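Local atomic coordinates of putative GH105 family protein (PDB entry 3QWT), a protein that is of unknown function but is probably a glycoside hydrolase of family GH105, whose known members cleave unsaturated uronyl residues from oligosaccharides. Residues Gln31-Asn36 against Ala367-Cys372; Asn36-Lys41 against Tyr74-Tyr79. All blocks are in the same frame, centred on the assembly; numbering follows the deposited sequence.

Interactions 1 and 2 lie side by side in the alpha/alpha toroid, with their centres about 6 Å apart and each about 13 Å from the centre of the chain. Both use helix 23-37 and share Asn36: interaction 1 joins it to helix 363-377, and interaction 2 joins its C-terminal end and the turn that follows to helix 67-83. Along the sequence, the partner helix of interaction 2 follows soon, that of interaction 1 only some 330 residues on. The two contacts meet directly, the methyl CE of Met370 standing 3.6 Å from Leu37 CD1. The first helix is thereby packed against both an early helix and the last one, joining the two ends of the chain's helical array.

Interaction 1: residues Gln31-Asn36 against Ala367-Cys372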
# COMPACT_ATOMS: atom_id res chain seq x y z
N GLN A 31 9.38 -5.75 47.10
CA GLN A 31 10.74 -5.36 47.47
C GLN A 31 11.40 -6.44 48.33
O GLN A 31 12.51 -6.88 48.05
CB GLN A 31 10.77 -3.99 48.16
CG GLN A 31 10.15 -2.82 47.33
CD GLN A 31 10.85 -2.52 45.98
OE1 GLN A 31 11.99 -2.92 45.75
NE2 GLN A 31 10.15 -1.81 45.11
N LYS A 32 10.69 -6.89 49.36
CA LYS A 32 11.21 -7.92 50.25
C LYS A 32 11.54 -9.23 49.51
O LYS A 32 12.52 -9.92 49.82
CB LYS A 32 10.20 -8.20 51.38
CG LYS A 32 10.81 -8.83 52.62
CD LYS A 32 9.74 -9.48 53.50
CE LYS A 32 8.59 -8.53 53.83
NZ LYS A 32 7.46 -9.24 54.50
N VAL A 33 10.70 -9.57 48.55
CA VAL A 33 10.89 -10.76 47.73
C VAL A 33 12.12 -10.59 46.83
O VAL A 33 12.88 -11.54 46.60
CB VAL A 33 9.60 -11.04 46.93
CG1 VAL A 33 9.82 -12.04 45.81
CG2 VAL A 33 8.50 -11.51 47.88
N THR A 34 12.34 -9.38 46.34
CA THR A 34 13.49 -9.09 45.49
C THR A 34 14.76 -9.17 46.30
O THR A 34 15.75 -9.75 45.86
CB THR A 34 13.36 -7.71 44.83
OG1 THR A 34 12.19 -7.69 44.02
CG2 THR A 34 14.56 -7.41 43.95
N HIS A 35 14.72 -8.60 47.50
CA HIS A 35 15.89 -8.58 48.37
C HIS A 35 16.32 -10.00 48.70
O HIS A 35 17.51 -10.32 48.72
CB HIS A 35 15.59 -7.80 49.65
CG HIS A 35 16.79 -7.66 50.55
ND1 HIS A 35 16.98 -8.44 51.67
CD2 HIS A 35 17.86 -6.84 50.48
CE1 HIS A 35 18.11 -8.10 52.25
NE2 HIS A 35 18.67 -7.13 51.55
N ASN A 36 15.33 -10.85 48.94
CA ASN A 36 15.58 -12.26 49.18
C ASN A 36 16.30 -12.92 47.99
O ASN A 36 17.37 -13.52 48.14
CB ASN A 36 14.25 -12.96 49.50
CG ASN A 36 14.44 -14.25 50.26
OD1 ASN A 36 14.54 -15.32 49.66
ND2 ASN A 36 14.48 -14.17 51.59
N ALA A 367 10.82 -14.90 41.60
CA ALA A 367 10.46 -14.11 40.43
C ALA A 367 8.99 -14.31 40.12
O ALA A 367 8.26 -13.35 39.88
CB ALA A 367 11.34 -14.47 39.24
N MSE A 368 8.55 -15.56 40.14
CA MSE A 368 7.16 -15.85 39.83
C MSE A 368 6.21 -15.18 40.84
O MSE A 368 5.18 -14.64 40.46
CB MSE A 368 6.93 -17.35 39.69
CG MSE A 368 7.63 -17.89 38.45
SE MSE A 368 8.03 -19.79 38.57
CE MSE A 368 6.39 -20.46 37.72
N ALA A 369 6.60 -15.16 42.11
CA ALA A 369 5.83 -14.39 43.07
C ALA A 369 5.69 -12.94 42.58
O ALA A 369 4.61 -12.36 42.64
CB ALA A 369 6.45 -14.44 44.45
N MSE A 370 6.77 -12.35 42.08
CA MSE A 370 6.65 -10.95 41.70
C MSE A 370 5.93 -10.78 40.38
O MSE A 370 5.27 -9.77 40.17
CB MSE A 370 7.99 -10.18 41.79
CG MSE A 370 9.13 -10.63 40.90
SE MSE A 370 10.84 -9.85 41.54
CE MSE A 370 11.48 -11.39 42.51
N LEU A 371 6.04 -11.77 39.51
CA LEU A 371 5.27 -11.76 38.28
C LEU A 371 3.79 -11.61 38.63
O LEU A 371 3.14 -10.65 38.22
CB LEU A 371 5.49 -13.04 37.47
CG LEU A 371 6.48 -13.07 36.31
CD1 LEU A 371 6.41 -14.43 35.66
CD2 LEU A 371 6.19 -11.96 35.28
N CYS A 372 3.26 -12.57 39.39
CA CYS A 372 1.84 -12.59 39.69
C CYS A 372 1.45 -11.40 40.54
O CYS A 372 0.37 -10.84 40.39
CB CYS A 372 1.41 -13.91 40.35
SG CYS A 372 2.05 -14.21 42.04
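No ring, amide or carboxylate takes part where Val33 and Thr34 meet Ala369 and Met370; a valine methyl, a threonine hydroxyl, an alanine CB and a selenomethionine end make the contact. Met370 is a partner in two of the three contacts, with Val33 and with Thr34. Its CG sits between the backbone N and the carbonyl carbon (chi1 62°), and the chain then bends about the CG-SE bond (chi3 99°), bringing SE and CE in front of helix 23-37. The side chains of Val33 and Met370 run past each other in opposite directions, with Val33 CG1 3.8 Å from Met370 CE. The same valine branch lies more loosely over Ala369, with CG1 to CB at 4.4 Å. Thr34 crosses Met370 at about a right angle, and its OG1 rests 3.6 Å from SE. The polar need of this buried hydroxyl is met within its own helix, where OG1 is hydrogen-bonded to the carbonyl O of Ile30; against Met370 it packs. No hydrogen bond links the two segments, although Gln366, just ahead of 367-372, reaches the carbonyl of Val33 through its NE2. Around them, Thr34 also touches Met88 and Ile91 of helix 86-102, while Met368 faces helices 231-248 and 294-309. The axes of segments 31-36 and 367-372 approach to 9.6 Å and run nearly antiparallel, at 159°. Such antiparallel pairing of the first and last helices of the chain is consistent with closure of the ring in the alpha/alpha toroid of the six-hairpin glycosidase clan.

Interaction 2: residues Asn36-Lys41 against Tyr74-Tyr79; sequences NLVNIK and YGMYHY
Near the C-terminal end of helix 23-37 in the alpha/alpha toroid, the chain swings into a type I beta turn from Leu37 to Ile40, and here Leu37 and Val38 pack on Met76 of helix 67-83. The turn is held by a hydrogen bond from Ile40 N to Leu37 O at 3.1 Å, preceded by one from Asn39 N to Asn36 O. Met76 is a selenomethionine stretched out beyond CG (chi2 -177°, chi3 -174°), which carries its methyl CE across the gap between two backbones whose nearest CA atoms, those of Leu37 and Met76, are 10.3 Å apart. Leu37 comes from the other side, and the two chains meet tip to tip with CD1 3.5 Å from CE, a close fit for two methyl groups. Val38 crosses the end of Met76 obliquely; its CG1 lies 3.8 Å from CE. Seen from CE, the two methyls lie about 100° apart, so the selenomethionine end is flanked by both. Beyond the segments, Ile91 of helix 86-102 touches both Val38 and Met76, Met88 of the same helix also touches Met76, and Trp62 packs on Leu37. Across the two segments there is neither a hydrogen bond nor a salt bridge: three methyl groups meet, one of them on selenium, so between these two segments the contact probably rests on dispersion forces and the exclusion of water.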
# COMPACT_ATOMS: atom_id res chain seq x y z
N ASN A 36 15.33 -10.85 48.94
CA ASN A 36 15.58 -12.26 49.18
C ASN A 36 16.30 -12.92 47.99
O ASN A 36 17.37 -13.52 48.14
CB ASN A 36 14.25 -12.96 49.50
CG ASN A 36 14.44 -14.25 50.26
OD1 ASN A 36 14.54 -15.32 49.66
ND2 ASN A 36 14.48 -14.17 51.59
N LEU A 37 15.72 -12.80 46.80
CA LEU A 37 16.28 -13.40 45.58
C LEU A 37 17.78 -13.16 45.40
O LEU A 37 18.55 -14.11 45.30
CB LEU A 37 15.53 -12.88 44.35
CG LEU A 37 15.59 -13.65 43.03
CD1 LEU A 37 14.66 -12.98 42.00
CD2 LEU A 37 16.99 -13.77 42.47
N VAL A 38 18.18 -11.90 45.32
CA VAL A 38 19.58 -11.54 45.11
C VAL A 38 20.49 -11.98 46.26
O VAL A 38 21.71 -11.91 46.15
CB VAL A 38 19.72 -10.03 44.87
CG1 VAL A 38 18.81 -9.62 43.75
CG2 VAL A 38 19.39 -9.26 46.13
N ASN A 39 19.88 -12.45 47.34
CA ASN A 39 20.64 -12.89 48.50
C ASN A 39 20.51 -14.37 48.80
O ASN A 39 20.88 -14.80 49.89
CB ASN A 39 20.25 -12.08 49.73
CG ASN A 39 20.85 -10.71 49.72
OD1 ASN A 39 20.14 -9.70 49.74
ND2 ASN A 39 22.18 -10.65 49.67
N ILE A 40 20.01 -15.14 47.85
CA ILE A 40 19.92 -16.59 48.01
C ILE A 40 21.32 -17.19 47.94
O ILE A 40 22.15 -16.76 47.14
CB ILE A 40 19.04 -17.22 46.92
CG1 ILE A 40 17.65 -16.58 46.92
CG2 ILE A 40 18.93 -18.73 47.13
CD1 ILE A 40 16.67 -17.25 47.85
N LYS A 41 21.57 -18.18 48.79
CA LYS A 41 22.88 -18.80 48.85
C LYS A 41 22.71 -20.28 49.05
O LYS A 41 21.94 -20.71 49.91
CB LYS A 41 23.68 -18.20 50.00
CG LYS A 41 25.14 -18.58 50.03
CD LYS A 41 25.96 -17.55 50.80
CE LYS A 41 26.33 -18.03 52.20
NZ LYS A 41 27.49 -18.98 52.19
N TYR A 74 13.01 -11.75 34.36
CA TYR A 74 11.76 -11.39 33.70
C TYR A 74 10.75 -10.85 34.72
O TYR A 74 10.10 -9.83 34.51
CB TYR A 74 11.20 -12.60 32.96
CG TYR A 74 10.08 -12.32 32.00
CD1 TYR A 74 10.16 -11.28 31.09
CD2 TYR A 74 8.95 -13.13 31.99
CE1 TYR A 74 9.13 -11.03 30.21
CE2 TYR A 74 7.92 -12.90 31.11
CZ TYR A 74 8.02 -11.84 30.21
OH TYR A 74 6.99 -11.61 29.32
N GLY A 75 10.64 -11.54 35.85
CA GLY A 75 9.79 -11.08 36.93
C GLY A 75 10.18 -9.68 37.37
O GLY A 75 9.33 -8.81 37.51
N MSE A 76 11.47 -9.47 37.60
CA MSE A 76 11.98 -8.13 37.90
C MSE A 76 11.62 -7.14 36.80
O MSE A 76 11.17 -6.02 37.09
CB MSE A 76 13.50 -8.17 38.06
CG MSE A 76 13.97 -8.86 39.32
SE MSE A 76 15.93 -8.77 39.49
CE MSE A 76 16.13 -9.90 41.07
N TYR A 77 11.82 -7.54 35.54
CA TYR A 77 11.57 -6.62 34.44
C TYR A 77 10.13 -6.15 34.50
O TYR A 77 9.85 -4.96 34.41
CB TYR A 77 11.87 -7.22 33.06
CG TYR A 77 11.58 -6.21 31.99
CD1 TYR A 77 12.43 -5.12 31.81
CD2 TYR A 77 10.43 -6.28 31.22
CE1 TYR A 77 12.16 -4.15 30.86
CE2 TYR A 77 10.14 -5.30 30.26
CZ TYR A 77 11.02 -4.24 30.10
OH TYR A 77 10.77 -3.26 29.17
N HIS A 78 9.22 -7.10 34.68
CA HIS A 78 7.79 -6.79 34.79
C HIS A 78 7.52 -5.66 35.78
O HIS A 78 6.93 -4.64 35.43
CB HIS A 78 6.97 -8.05 35.14
CG HIS A 78 6.49 -8.79 33.93
ND1 HIS A 78 5.22 -8.67 33.44
CD2 HIS A 78 7.14 -9.62 33.07
CE1 HIS A 78 5.09 -9.40 32.34
NE2 HIS A 78 6.25 -9.99 32.10
N TYR A 79 7.99 -5.83 37.01
CA TYR A 79 7.88 -4.76 37.98
C TYR A 79 8.48 -3.45 37.44
O TYR A 79 7.83 -2.40 37.50
CB TYR A 79 8.51 -5.14 39.31
CG TYR A 79 8.11 -4.18 40.43
CD1 TYR A 79 6.83 -4.22 40.97
CD2 TYR A 79 9.00 -3.23 40.93
CE1 TYR A 79 6.45 -3.36 41.99
CE2 TYR A 79 8.63 -2.36 41.94
CZ TYR A 79 7.34 -2.43 42.46
OH TYR A 79 6.94 -1.57 43.46